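Local coordinates for cell wall binding protein cwp8 (Peptoclostridium difficile, PDB 5J6Q) that is a surface protein that probably attaches to the cell wall through three CWB2 domains, as part of the S-layer, and carries further domains, at residues G198-T203 with V286-G291; S365-I370 with G389-E394; T72-G77 with K175-V180; D500-V505 with K556-V561; E223-Q228 with K266-L271. All blocks are in the same frame, centred on the assembly; numbering follows the deposited sequence.

Contact 1. Residues G198-T203 with V286-G291. With SO4 (sulfate ion), chain F.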
# COMPACT_ATOMS: atom_id res chain seq x y z
N GLY A 198 -7.93 4.23 0.08
CA GLY A 198 -9.35 3.94 0.31
C GLY A 198 -9.90 2.93 -0.74
O GLY A 198 -10.69 2.04 -0.44
N ILE A 199 -9.44 3.04 -2.00
CA ILE A 199 -9.92 2.13 -3.04
C ILE A 199 -8.79 1.74 -4.06
O ILE A 199 -8.82 0.67 -4.61
CB ILE A 199 -11.18 2.78 -3.64
CG1 ILE A 199 -11.76 1.91 -4.77
CG2 ILE A 199 -10.83 4.26 -4.15
CD1 ILE A 199 -13.21 2.27 -5.11
N ARG A 200 -7.78 2.57 -4.23
CA ARG A 200 -6.67 2.23 -5.09
C ARG A 200 -5.33 2.13 -4.35
O ARG A 200 -5.07 2.86 -3.42
CB ARG A 200 -6.50 3.35 -6.13
CG ARG A 200 -7.73 3.62 -6.99
CD ARG A 200 -7.54 4.99 -7.75
NE ARG A 200 -7.55 6.16 -6.85
CZ ARG A 200 -7.74 7.43 -7.26
NH1 ARG A 200 -7.97 7.71 -8.54
NH2 ARG A 200 -7.69 8.43 -6.37
N LEU A 201 -4.47 1.24 -4.76
CA LEU A 201 -3.14 1.29 -4.19
C LEU A 201 -2.43 2.58 -4.68
O LEU A 201 -2.79 3.16 -5.70
CB LEU A 201 -2.31 0.10 -4.62
CG LEU A 201 -2.88 -1.27 -4.10
CD1 LEU A 201 -2.20 -2.45 -4.94
CD2 LEU A 201 -2.56 -1.41 -2.60
N THR A 202 -1.39 3.05 -3.95
CA THR A 202 -0.67 4.28 -4.39
C THR A 202 0.51 3.73 -5.19
O THR A 202 0.65 2.49 -5.32
CB THR A 202 -0.14 5.02 -3.13
OG1 THR A 202 0.65 4.06 -2.45
CG2 THR A 202 -1.25 5.47 -2.21
N THR A 203 1.35 4.60 -5.76
CA THR A 203 2.60 4.14 -6.40
C THR A 203 3.44 3.37 -5.31
O THR A 203 4.05 2.35 -5.65
CB THR A 203 3.45 5.40 -6.90
OG1 THR A 203 2.57 6.19 -7.73
CG2 THR A 203 4.73 4.98 -7.78
N VAL A 286 -9.71 -3.17 -8.07
CA VAL A 286 -9.35 -1.83 -8.61
C VAL A 286 -7.88 -1.82 -8.78
O VAL A 286 -7.11 -2.08 -7.83
CB VAL A 286 -9.85 -0.76 -7.67
CG1 VAL A 286 -9.50 0.67 -8.22
CG2 VAL A 286 -11.36 -0.90 -7.49
N GLU A 287 -7.48 -1.68 -10.02
CA GLU A 287 -6.04 -1.65 -10.41
C GLU A 287 -5.77 -0.28 -11.16
O GLU A 287 -6.66 0.18 -11.89
CB GLU A 287 -5.69 -2.84 -11.36
CG GLU A 287 -5.13 -4.04 -10.56
CD GLU A 287 -4.97 -5.36 -11.36
OE1 GLU A 287 -4.79 -5.30 -12.58
OE2 GLU A 287 -5.02 -6.48 -10.74
N VAL A 288 -4.61 0.33 -10.92
CA VAL A 288 -4.15 1.54 -11.59
C VAL A 288 -2.91 1.12 -12.50
O VAL A 288 -1.95 0.44 -12.05
CB VAL A 288 -3.74 2.58 -10.52
CG1 VAL A 288 -3.30 3.90 -11.15
CG2 VAL A 288 -4.90 2.80 -9.58
N LEU A 289 -2.97 1.47 -13.78
CA LEU A 289 -1.88 1.26 -14.70
C LEU A 289 -1.35 2.75 -14.95
O LEU A 289 -2.00 3.39 -15.71
CB LEU A 289 -2.33 0.70 -16.09
CG LEU A 289 -2.80 -0.85 -16.00
CD1 LEU A 289 -3.18 -1.17 -17.32
CD2 LEU A 289 -1.68 -1.76 -15.37
N SER A 290 -0.23 3.21 -14.35
CA SER A 290 0.21 4.54 -14.67
C SER A 290 1.61 4.77 -14.28
O SER A 290 2.16 3.93 -13.59
CB SER A 290 -0.62 5.54 -13.90
OG SER A 290 -0.35 5.24 -12.56
N GLY A 291 2.20 5.99 -14.70
CA GLY A 291 3.53 6.34 -14.30
C GLY A 291 3.50 7.84 -14.08
O GLY A 291 2.38 8.47 -14.07
S SO4 F . -8.67 12.60 -5.10
O1 SO4 F . -8.73 12.43 -3.63
O2 SO4 F . -9.81 13.35 -5.60
O3 SO4 F . -7.46 13.33 -5.48
O4 SO4 F . -8.60 11.28 -5.67
O HOH W 1 -6.90 -1.81 -4.76
O HOH W 2 -5.18 -0.50 -7.01

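Contact 2. Residues S365-I370 with G389-E394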
# COMPACT_ATOMS: atom_id res chain seq x y z
N SER A 365 12.18 -9.90 -37.55
CA SER A 365 10.99 -10.15 -38.36
C SER A 365 9.82 -9.17 -38.00
O SER A 365 8.70 -9.39 -38.47
CB SER A 365 10.52 -11.57 -38.12
OG SER A 365 10.69 -11.87 -36.75
N LYS A 366 10.07 -8.11 -37.18
CA LYS A 366 8.98 -7.22 -36.82
C LYS A 366 9.18 -5.84 -37.34
O LYS A 366 10.28 -5.43 -37.72
CB LYS A 366 8.82 -7.21 -35.30
CG LYS A 366 8.48 -8.61 -34.81
CD LYS A 366 8.86 -8.82 -33.39
CE LYS A 366 8.30 -10.18 -32.92
NZ LYS A 366 8.57 -10.39 -31.50
N LYS A 367 8.08 -5.12 -37.35
CA LYS A 367 8.03 -3.77 -37.82
C LYS A 367 7.64 -2.69 -36.76
O LYS A 367 6.96 -2.97 -35.79
CB LYS A 367 6.99 -3.73 -38.93
CG LYS A 367 7.56 -4.22 -40.25
CD LYS A 367 6.72 -5.34 -40.80
CE LYS A 367 5.75 -4.82 -41.82
NZ LYS A 367 4.70 -5.82 -42.12
N ILE A 368 8.07 -1.49 -37.00
CA ILE A 368 7.83 -0.30 -36.22
C ILE A 368 7.13 0.68 -37.20
O ILE A 368 7.74 1.06 -38.22
CB ILE A 368 9.12 0.36 -35.70
CG1 ILE A 368 9.83 -0.57 -34.67
CG2 ILE A 368 8.78 1.73 -35.08
CD1 ILE A 368 11.18 0.02 -34.24
N TYR A 369 5.80 1.00 -36.94
CA TYR A 369 5.11 1.95 -37.75
C TYR A 369 5.13 3.29 -37.02
O TYR A 369 4.80 3.33 -35.83
CB TYR A 369 3.65 1.57 -37.94
CG TYR A 369 3.42 0.21 -38.54
CD1 TYR A 369 3.49 -0.94 -37.77
CD2 TYR A 369 3.09 0.07 -39.89
CE1 TYR A 369 3.22 -2.19 -38.32
CE2 TYR A 369 2.83 -1.17 -40.45
CZ TYR A 369 2.90 -2.30 -39.66
OH TYR A 369 2.65 -3.55 -40.22
N ILE A 370 5.50 4.36 -37.68
CA ILE A 370 5.48 5.71 -37.09
C ILE A 370 4.22 6.36 -37.71
O ILE A 370 4.13 6.46 -38.92
CB ILE A 370 6.80 6.40 -37.46
CG1 ILE A 370 7.91 5.78 -36.62
CG2 ILE A 370 6.75 7.91 -37.24
CD1 ILE A 370 9.29 5.93 -37.17
N GLY A 389 17.59 -2.56 -36.51
CA GLY A 389 17.64 -3.80 -37.26
C GLY A 389 16.31 -4.49 -37.32
O GLY A 389 16.24 -5.72 -37.46
N VAL A 390 15.20 -3.71 -37.15
CA VAL A 390 13.87 -4.34 -37.29
C VAL A 390 13.57 -4.61 -38.78
O VAL A 390 14.10 -3.91 -39.66
CB VAL A 390 12.69 -3.46 -36.69
CG1 VAL A 390 12.87 -3.30 -35.17
CG2 VAL A 390 12.63 -2.10 -37.38
N SER A 391 12.70 -5.59 -39.08
CA SER A 391 12.33 -5.91 -40.46
C SER A 391 12.06 -4.65 -41.26
O SER A 391 12.44 -4.58 -42.42
CB SER A 391 11.10 -6.80 -40.47
OG SER A 391 10.59 -7.00 -41.77
N LYS A 392 11.43 -3.62 -40.64
CA LYS A 392 11.09 -2.35 -41.31
C LYS A 392 10.42 -1.24 -40.40
O LYS A 392 9.47 -1.53 -39.67
CB LYS A 392 10.10 -2.67 -42.46
CG LYS A 392 9.86 -1.48 -43.38
CD LYS A 392 8.87 -1.81 -44.48
CE LYS A 392 8.34 -0.55 -45.13
NZ LYS A 392 7.03 -0.78 -45.83
N VAL A 393 10.95 0.00 -40.48
CA VAL A 393 10.42 1.19 -39.86
C VAL A 393 9.59 1.81 -41.01
O VAL A 393 10.15 2.47 -41.88
CB VAL A 393 11.54 2.16 -39.41
CG1 VAL A 393 10.93 3.37 -38.72
CG2 VAL A 393 12.51 1.47 -38.47
N GLU A 394 8.27 1.55 -41.04
CA GLU A 394 7.36 2.02 -42.08
C GLU A 394 6.51 3.20 -41.63
O GLU A 394 5.83 3.11 -40.59
CB GLU A 394 6.44 0.85 -42.46
CG GLU A 394 5.31 1.24 -43.40
CD GLU A 394 4.49 0.03 -43.83
OE1 GLU A 394 4.55 -1.02 -43.15
OE2 GLU A 394 3.80 0.13 -44.87

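Contact 3. Residues T72-G77 with K175-V180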
# COMPACT_ATOMS: atom_id res chain seq x y z
N THR A 72 16.13 -9.26 26.45
CA THR A 72 15.21 -8.91 27.47
C THR A 72 16.03 -8.18 28.56
O THR A 72 17.18 -8.56 28.90
CB THR A 72 14.45 -10.16 28.06
OG1 THR A 72 15.40 -11.00 28.71
CG2 THR A 72 13.64 -10.93 26.98
N ILE A 73 15.43 -7.07 29.04
CA ILE A 73 15.98 -6.23 30.08
C ILE A 73 14.94 -6.20 31.14
O ILE A 73 13.76 -5.91 30.85
CB ILE A 73 16.28 -4.74 29.63
CG1 ILE A 73 17.19 -4.69 28.47
CG2 ILE A 73 16.82 -3.93 30.84
CD1 ILE A 73 16.42 -4.60 27.16
N GLN A 74 15.31 -6.47 32.37
CA GLN A 74 14.33 -6.32 33.44
C GLN A 74 14.96 -5.75 34.73
O GLN A 74 15.90 -6.32 35.29
CB GLN A 74 13.65 -7.63 33.76
CG GLN A 74 12.69 -7.47 34.94
CD GLN A 74 11.93 -8.76 35.20
OE1 GLN A 74 12.38 -9.86 34.85
NE2 GLN A 74 10.79 -8.66 35.90
N ASP A 75 14.43 -4.63 35.18
CA ASP A 75 14.94 -4.04 36.40
C ASP A 75 14.57 -4.90 37.59
O ASP A 75 13.41 -5.27 37.74
CB ASP A 75 14.35 -2.65 36.49
CG ASP A 75 14.71 -1.86 37.72
OD1 ASP A 75 15.27 -2.43 38.66
OD2 ASP A 75 14.43 -0.68 37.73
N LYS A 76 15.53 -5.26 38.42
CA LYS A 76 15.21 -6.11 39.58
C LYS A 76 14.67 -5.26 40.77
O LYS A 76 14.49 -5.81 41.84
CB LYS A 76 16.46 -6.86 40.05
CG LYS A 76 17.17 -7.68 38.94
CD LYS A 76 18.38 -8.40 39.57
CE LYS A 76 19.29 -9.09 38.56
NZ LYS A 76 20.68 -9.01 39.02
N GLY A 77 14.40 -3.96 40.52
CA GLY A 77 13.93 -3.05 41.54
C GLY A 77 15.07 -2.37 42.29
O GLY A 77 15.74 -2.99 43.12
N LYS A 175 10.62 -5.03 38.25
CA LYS A 175 9.70 -4.26 37.45
C LYS A 175 9.38 -5.10 36.25
O LYS A 175 9.48 -6.33 36.33
CB LYS A 175 10.31 -2.91 37.07
CG LYS A 175 10.46 -1.99 38.28
CD LYS A 175 11.17 -0.67 37.94
CE LYS A 175 11.72 -0.00 39.18
NZ LYS A 175 12.40 1.29 38.89
N GLU A 176 9.03 -4.48 35.12
CA GLU A 176 8.59 -5.33 34.04
C GLU A 176 9.57 -5.59 32.90
O GLU A 176 10.21 -4.69 32.39
CB GLU A 176 7.28 -4.76 33.48
CG GLU A 176 6.11 -4.98 34.43
CD GLU A 176 5.06 -5.92 33.87
OE1 GLU A 176 5.39 -6.74 32.99
OE2 GLU A 176 3.90 -5.82 34.31
N LEU A 177 9.60 -6.86 32.49
CA LEU A 177 10.39 -7.44 31.38
C LEU A 177 10.12 -6.72 30.06
O LEU A 177 9.01 -6.89 29.55
CB LEU A 177 9.92 -8.91 31.27
CG LEU A 177 10.65 -9.92 30.37
CD1 LEU A 177 10.45 -9.55 28.91
CD2 LEU A 177 12.10 -10.10 30.70
N HIS A 178 11.09 -5.93 29.51
CA HIS A 178 10.93 -5.26 28.20
C HIS A 178 11.72 -6.10 27.13
O HIS A 178 12.79 -6.61 27.45
CB HIS A 178 11.47 -3.81 28.17
CG HIS A 178 10.86 -2.92 29.20
ND1 HIS A 178 11.45 -2.69 30.43
CD2 HIS A 178 9.72 -2.18 29.17
CE1 HIS A 178 10.67 -1.85 31.10
NE2 HIS A 178 9.63 -1.53 30.37
N THR A 179 11.23 -6.20 25.89
CA THR A 179 11.87 -7.01 24.90
C THR A 179 12.12 -6.27 23.68
O THR A 179 11.23 -5.57 23.16
CB THR A 179 10.99 -8.22 24.54
OG1 THR A 179 10.87 -9.00 25.71
CG2 THR A 179 11.60 -9.07 23.39
N VAL A 180 13.33 -6.41 23.20
CA VAL A 180 13.66 -5.74 22.00
C VAL A 180 14.03 -6.84 21.05
O VAL A 180 14.91 -7.68 21.34
CB VAL A 180 14.85 -4.76 22.23
CG1 VAL A 180 15.21 -4.05 20.93
CG2 VAL A 180 14.52 -3.76 23.36
O HOH W 3 11.95 -3.60 33.88

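Contact 4. Residues D500-V505 with K556-V561. With SO4 (sulfate ion), chain B.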
# COMPACT_ATOMS: atom_id res chain seq x y z
N ASP A 500 -21.44 13.03 -22.22
CA ASP A 500 -22.67 12.47 -22.77
C ASP A 500 -22.37 11.59 -23.97
O ASP A 500 -22.96 10.56 -24.10
CB ASP A 500 -23.66 13.54 -23.15
CG ASP A 500 -24.01 14.39 -22.00
OD1 ASP A 500 -24.09 13.83 -20.82
OD2 ASP A 500 -24.14 15.64 -22.21
N THR A 501 -21.44 11.96 -24.83
CA THR A 501 -21.08 11.01 -25.92
C THR A 501 -20.52 9.69 -25.37
O THR A 501 -20.85 8.59 -25.89
CB THR A 501 -20.04 11.64 -26.79
OG1 THR A 501 -20.60 12.88 -27.30
CG2 THR A 501 -19.53 10.73 -27.90
N ASN A 502 -19.61 9.79 -24.39
CA ASN A 502 -19.02 8.60 -23.80
C ASN A 502 -20.15 7.78 -23.26
O ASN A 502 -20.16 6.55 -23.56
CB ASN A 502 -18.05 8.93 -22.71
CG ASN A 502 -17.29 7.81 -22.13
OD1 ASN A 502 -17.37 7.59 -20.86
ND2 ASN A 502 -16.51 7.12 -22.90
N ALA A 503 -21.12 8.38 -22.49
CA ALA A 503 -22.26 7.59 -22.01
C ALA A 503 -23.01 6.93 -23.17
O ALA A 503 -23.35 5.74 -23.04
CB ALA A 503 -23.29 8.42 -21.16
N LYS A 504 -23.30 7.65 -24.34
CA LYS A 504 -24.01 6.91 -25.46
C LYS A 504 -23.24 5.75 -26.07
O LYS A 504 -23.87 4.72 -26.40
CB LYS A 504 -24.43 7.89 -26.57
CG LYS A 504 -25.51 8.83 -25.99
CD LYS A 504 -25.79 10.09 -26.83
CE LYS A 504 -27.30 10.43 -26.75
NZ LYS A 504 -27.69 11.22 -27.98
N VAL A 505 -21.86 5.85 -26.22
CA VAL A 505 -21.11 4.70 -26.74
C VAL A 505 -21.25 3.50 -25.77
O VAL A 505 -21.46 2.33 -26.21
CB VAL A 505 -19.62 5.16 -26.84
CG1 VAL A 505 -18.65 3.97 -27.14
CG2 VAL A 505 -19.50 6.15 -27.97
N LYS A 556 -24.13 12.62 -14.77
CA LYS A 556 -25.33 11.88 -14.50
C LYS A 556 -25.59 10.94 -15.65
O LYS A 556 -25.91 9.74 -15.40
CB LYS A 556 -26.52 12.88 -14.28
CG LYS A 556 -26.54 13.37 -12.84
CD LYS A 556 -27.90 14.00 -12.45
CE LYS A 556 -28.13 15.34 -13.12
NZ LYS A 556 -27.42 16.46 -12.43
N SER A 557 -25.47 11.43 -16.90
CA SER A 557 -25.68 10.54 -18.08
C SER A 557 -24.73 9.28 -18.01
O SER A 557 -25.13 8.13 -18.30
CB SER A 557 -25.45 11.34 -19.37
OG SER A 557 -24.06 11.71 -19.35
N GLN A 558 -23.47 9.46 -17.55
CA GLN A 558 -22.54 8.35 -17.36
C GLN A 558 -22.92 7.47 -16.22
O GLN A 558 -22.89 6.22 -16.34
CB GLN A 558 -21.09 8.83 -17.13
CG GLN A 558 -20.46 9.36 -18.48
CD GLN A 558 -19.08 10.09 -18.13
OE1 GLN A 558 -19.01 10.77 -17.15
NE2 GLN A 558 -17.94 9.77 -18.84
N GLU A 559 -23.32 8.08 -15.10
CA GLU A 559 -23.72 7.32 -13.93
C GLU A 559 -24.95 6.28 -14.33
O GLU A 559 -24.93 5.12 -13.97
CB GLU A 559 -24.20 8.30 -12.87
CG GLU A 559 -23.19 8.64 -11.78
CD GLU A 559 -23.90 9.53 -10.67
OE1 GLU A 559 -25.03 9.21 -10.35
OE2 GLU A 559 -23.32 10.54 -10.15
N GLU A 560 -25.97 6.77 -15.04
CA GLU A 560 -27.10 6.02 -15.46
C GLU A 560 -26.72 4.86 -16.40
O GLU A 560 -27.19 3.78 -16.12
CB GLU A 560 -28.09 6.92 -16.12
CG GLU A 560 -28.89 7.62 -15.03
CD GLU A 560 -29.83 8.77 -15.58
OE1 GLU A 560 -30.28 8.72 -16.72
OE2 GLU A 560 -30.14 9.67 -14.84
N VAL A 561 -25.85 5.08 -17.47
CA VAL A 561 -25.46 3.98 -18.33
C VAL A 561 -24.59 2.98 -17.66
O VAL A 561 -24.69 1.74 -18.00
CB VAL A 561 -24.83 4.39 -19.69
CG1 VAL A 561 -25.66 5.52 -20.35
CG2 VAL A 561 -23.39 4.75 -19.51
S SO4 B . -25.37 15.78 -16.37
O1 SO4 B . -26.85 16.18 -16.15
O2 SO4 B . -24.65 15.73 -15.00
O3 SO4 B . -24.72 16.84 -17.22
O4 SO4 B . -25.31 14.43 -17.20

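Contact 5. Residues E223-Q228 with K266-L271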
# COMPACT_ATOMS: atom_id res chain seq x y z
N GLU A 223 -1.12 -9.21 13.06
CA GLU A 223 -2.42 -8.70 12.62
C GLU A 223 -3.28 -8.30 13.82
O GLU A 223 -3.71 -9.16 14.59
CB GLU A 223 -3.13 -9.77 11.78
CG GLU A 223 -2.38 -10.06 10.49
CD GLU A 223 -2.75 -11.40 9.87
OE1 GLU A 223 -2.95 -11.44 8.64
OE2 GLU A 223 -2.83 -12.41 10.61
N ALA A 224 -3.53 -7.00 13.97
CA ALA A 224 -4.34 -6.43 15.05
C ALA A 224 -5.40 -5.53 14.42
O ALA A 224 -5.50 -4.35 14.75
CB ALA A 224 -3.45 -5.62 15.99
N ILE A 225 -6.17 -6.10 13.51
CA ILE A 225 -7.23 -5.38 12.81
C ILE A 225 -8.57 -5.67 13.49
O ILE A 225 -8.88 -6.83 13.74
CB ILE A 225 -7.25 -5.80 11.32
CG1 ILE A 225 -5.85 -5.62 10.71
CG2 ILE A 225 -8.28 -4.97 10.56
CD1 ILE A 225 -5.78 -6.10 9.27
N LEU A 226 -9.35 -4.62 13.78
CA LEU A 226 -10.63 -4.79 14.45
C LEU A 226 -11.79 -4.88 13.46
O LEU A 226 -11.85 -4.11 12.50
CB LEU A 226 -10.88 -3.62 15.41
CG LEU A 226 -9.74 -3.36 16.39
CD1 LEU A 226 -10.06 -2.13 17.21
CD2 LEU A 226 -9.56 -4.54 17.32
N THR A 227 -12.71 -5.83 13.68
CA THR A 227 -13.87 -6.01 12.84
C THR A 227 -14.83 -4.86 13.07
O THR A 227 -14.77 -4.22 14.12
CB THR A 227 -14.54 -7.35 13.17
OG1 THR A 227 -13.53 -8.35 13.29
CG2 THR A 227 -15.55 -7.77 12.12
N GLN A 228 -15.71 -4.59 12.11
CA GLN A 228 -16.69 -3.51 12.22
C GLN A 228 -17.50 -3.62 13.52
O GLN A 228 -17.97 -2.60 14.01
CB GLN A 228 -17.64 -3.53 11.02
CG GLN A 228 -18.62 -2.37 11.02
CD GLN A 228 -19.55 -2.43 9.84
OE1 GLN A 228 -20.65 -2.99 9.92
NE2 GLN A 228 -19.14 -1.86 8.71
N LYS A 266 -11.40 1.04 8.54
CA LYS A 266 -11.87 0.45 7.28
C LYS A 266 -10.72 0.44 6.25
O LYS A 266 -10.46 -0.61 5.67
CB LYS A 266 -13.10 1.18 6.72
CG LYS A 266 -14.04 0.18 6.10
CD LYS A 266 -15.08 0.81 5.23
CE LYS A 266 -15.42 -0.13 4.11
NZ LYS A 266 -15.80 0.60 2.89
N LEU A 267 -10.02 1.56 6.06
CA LEU A 267 -8.84 1.62 5.18
C LEU A 267 -7.97 0.37 5.37
O LEU A 267 -7.65 -0.33 4.38
CB LEU A 267 -8.05 2.88 5.57
CG LEU A 267 -7.04 3.50 4.56
CD1 LEU A 267 -6.30 2.45 3.81
CD2 LEU A 267 -7.75 4.42 3.59
N VAL A 268 -7.62 0.07 6.67
CA VAL A 268 -6.74 -1.05 6.97
C VAL A 268 -7.35 -2.37 6.65
O VAL A 268 -6.63 -3.26 6.13
CB VAL A 268 -6.29 -1.05 8.48
CG1 VAL A 268 -5.29 -2.16 8.70
CG2 VAL A 268 -5.66 0.29 8.87
N ARG A 269 -8.62 -2.55 7.00
CA ARG A 269 -9.26 -3.84 6.70
C ARG A 269 -9.26 -3.99 5.15
O ARG A 269 -8.92 -5.03 4.61
CB ARG A 269 -10.73 -3.85 7.22
CG ARG A 269 -11.07 -4.87 8.31
CD ARG A 269 -12.54 -4.73 8.73
NE ARG A 269 -12.69 -3.68 9.74
CZ ARG A 269 -13.47 -2.61 9.60
NH1 ARG A 269 -13.53 -1.69 10.56
NH2 ARG A 269 -14.19 -2.45 8.49
N ASP A 270 -9.63 -2.91 4.47
CA ASP A 270 -9.74 -2.90 2.99
C ASP A 270 -8.39 -3.19 2.34
O ASP A 270 -8.25 -4.12 1.49
CB ASP A 270 -10.34 -1.55 2.59
CG ASP A 270 -11.83 -1.59 2.85
OD1 ASP A 270 -12.35 -2.68 3.15
OD2 ASP A 270 -12.47 -0.53 2.76
N LEU A 271 -7.35 -2.47 2.83
CA LEU A 271 -6.00 -2.68 2.33
C LEU A 271 -5.57 -4.07 2.59
O LEU A 271 -4.91 -4.72 1.75
CB LEU A 271 -5.01 -1.69 3.02
CG LEU A 271 -3.55 -2.12 2.82
CD1 LEU A 271 -3.22 -2.08 1.35
CD2 LEU A 271 -2.58 -1.19 3.54

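Contact 1. Residues G198-T203 with V286-G291
A buried, largely apolar contact with two bridging waters sets Ile199, Arg200 and Leu201, in the loop before helix 203-213, against Val286 and Val288 of strand 286-289, with no direct hydrogen bond between the two segments. The carbonyl of Ile199 faces Val286, its O 3.5 Å from Val286 CB, while the side chains meet at Ile199 CG1 and Val286 CG2, 3.9 Å apart. Arg200 lays its aliphatic part over both valines: CG lies 3.7 Å from Val286 CG1, and CB 3.8 Å from Val288 CG2. Strand 286-289 is an outer strand of a parallel CWB2 sheet, next to strand 572-575, and the domain 3 loop packs against it. Val286 O receives two waters, one also donating to Ile199 O and the other accepting from Leu201 N. A bend at chi3 (-68°) turns the Arg200 guanidinium off the valines, and its NH1 donates to Ile579 O and Gln574 OE1, NE pairs with Asp197, and NH2 makes a weak bond to a sulfate oxygen.

Contact 2. Residues S365-I370 with G389-E394
Strands 367-370 and 392-394 run parallel, 17° apart in direction, and are joined by Ile368 N to Lys392 O (3.0 Å), Glu394 N to Ile368 O (2.9 Å) and Ile370 N to Glu394 O (3.2 Å). Ile368 thus uses both its N-H and its carbonyl on the same neighbouring strand, straddling Val393. On the face carrying Lys367, Tyr369 and Glu394, the phenol ring and the carboxylate lie side by side and point the same way, their planes 25° apart. Glu394 reaches along the ring because CG stands opposite the backbone N (chi1 172°) and the chain then runs straight out, bringing OE1 to 3.2 Å from Tyr369 CE2. The other oxygen, OE2, accepts from Gln411 and pairs with Lys392. Nearer the start of the strands, Lys367 CG rests 3.7 Å from Lys392 CB. The other face is apolar: Ile368 CD1 meets Val390 CG1 at 3.8 Å, the two side chains crossing at about a right angle, and Ile370 CD1 presses on Val393 CG1. With helix 379-386 between them, the strands make a beta-alpha-beta unit in the wall-binding region; the helix covers Ile370 and Val393, strand 313-318 flanks strand 367-371 and strand 392-396 lies at the sheet's outer border.

Contact 3. Residues T72-G77 with K175-V180
An antiparallel strand pair in the N-terminal mixed sheet joins 72-75 to 178-180, and its hydrogen-bonded pair is Ile73 with His178: Ile73 N to His178 O is 3.1 Å and His178 N to Ile73 O 3.0 Å, both nearly straight. Beyond it a side chain, a water and one more backbone bond take over. Gln74, extended with CG opposite its backbone N (chi1 177°), donates NE2 to Lys175 O at 2.7 Å, the acceptor lying in the amide plane. A water links Asp75 N to Glu176 O, and Lys175 N bonds Asp75 O (2.8 Å). Lys175 then crosses the Asp75 side chain to a salt bridge of less certain length, while Asp75 OD1 probably makes an Asx turn with Gly77 N. On the face of Thr72, Leu177 CD2 lies 3.5 Å from Thr72 CB, and Thr179 OG1 sits 3.6 Å from Thr72 CG2. Strand 41-45 flanks strand 68-75 on its other side, its Tyr41 packing on Ile73 and Asp75, while strand 5-8 lies beyond strand 178-183.

Contact 4. Residues D500-V505 with K556-V561
With chi1 at 65°, Ser557 holds OG between its backbone N and carbonyl carbon, and Asp500, with CG beside its own N, swings its carboxylate round to meet it. Ser557 OG donates over 2.6 Å to Asp500 OD1, which receives it on its anti lone pair, away from OD2; Ser557 OG also bonds to Ser555. Beside this pair, the amides of Asn502 and Gln558 cross at about a right angle, their planes 77° apart, and Gln558 NE2 donates to Asn502 OD1 at 3.0 Å. Both amides are buried and held further: Asn502 ND2 donates to Ser432 OG and Ile547 O, Asn502 OD1 also accepts from Leu549 N, and Gln558 NE2 also donates to Leu549 O. Segments 500-505 and 556-561, in helices 498-509 and 556-565 of a CWB2 domain, run nearly parallel, 15° apart, with axes 8.2 Å apart. At the close approach, Ala503 presents its methyl: CB lies 3.4 Å from Ser557 O and 3.8 Å from Val561 CG1. At the start of helix 556-565, a sulfate, probably from the crystallisation liquor, accepts from Lys556 N through O2 and, over 3.0 Å, from Ser557 N through O4, where the helix dipole would probably favour an anion.

Contact 5. Residues E223-Q228 with K266-L271
The guanidinium of Arg269 has the backbone N of Gln228 over one face, 3.7 Å above its plane and displaced toward the outer edge of the group, and the carbonyl oxygen of Leu226 at its edge. It lies in domain 3 of Cwp8, where helix 265-280 packs beside the loop that follows strand 217-224, an outermost strand of a four-stranded mixed sheet. Arg269 NE donates to Leu226 O at 2.9 Å with an N-H...O angle of 159°, the oxygen lying 15° out of the guanidinium plane. The bend at chi3 (-84°) turns the planar group out of line with the aliphatic part, so that CG can face Ile225 while NE reaches the carbonyl one residue later. NH1 forms a salt bridge with Glu231 of the short helix 228-232, so the guanidinium is held at two places and its rotation is restricted. Gln228, not well ordered at the surface, contributes loosely to this side of the contact. Deeper in, Ile225 points toward the helix and carries the apolar half: its CG2 branch meets the arginine, and its CG1 branch meets Val268. Phe244 and Ser242 of strand 242-249 touch both Ile225 and Val268, joining this cluster to the sheet. The side chains of Ile225 and Arg269 meet obliquely, with Ile225 CG2 3.6 Å from Arg269 CG, while Ile225 CD1 lies 4.0 Å from Val268 CG1.

Overall arrangement
Along the chain contact 3 closes first, within the N-terminal mixed sheet; contact 5 falls between the segments of contact 1, and contacts 2 and 4 follow. Contacts 1 and 5 are neighbours, their centres 19 Å apart, touching where Gly198 N meets Leu267 CD2; helix 265-280 of contact 5 leads into strand 286-289 of contact 1, so domain 3 is continuous with the CWB2 part. Contacts 2 and 4 lie in different parts of it, centres 39 Å apart, one in a sheet, one between helices. Contact 3 lies about 71 Å from contact 2 between centres, on opposite sides of the chain's centre, consistent with an elongated protein whose wall-binding part and N-terminal domain are far apart.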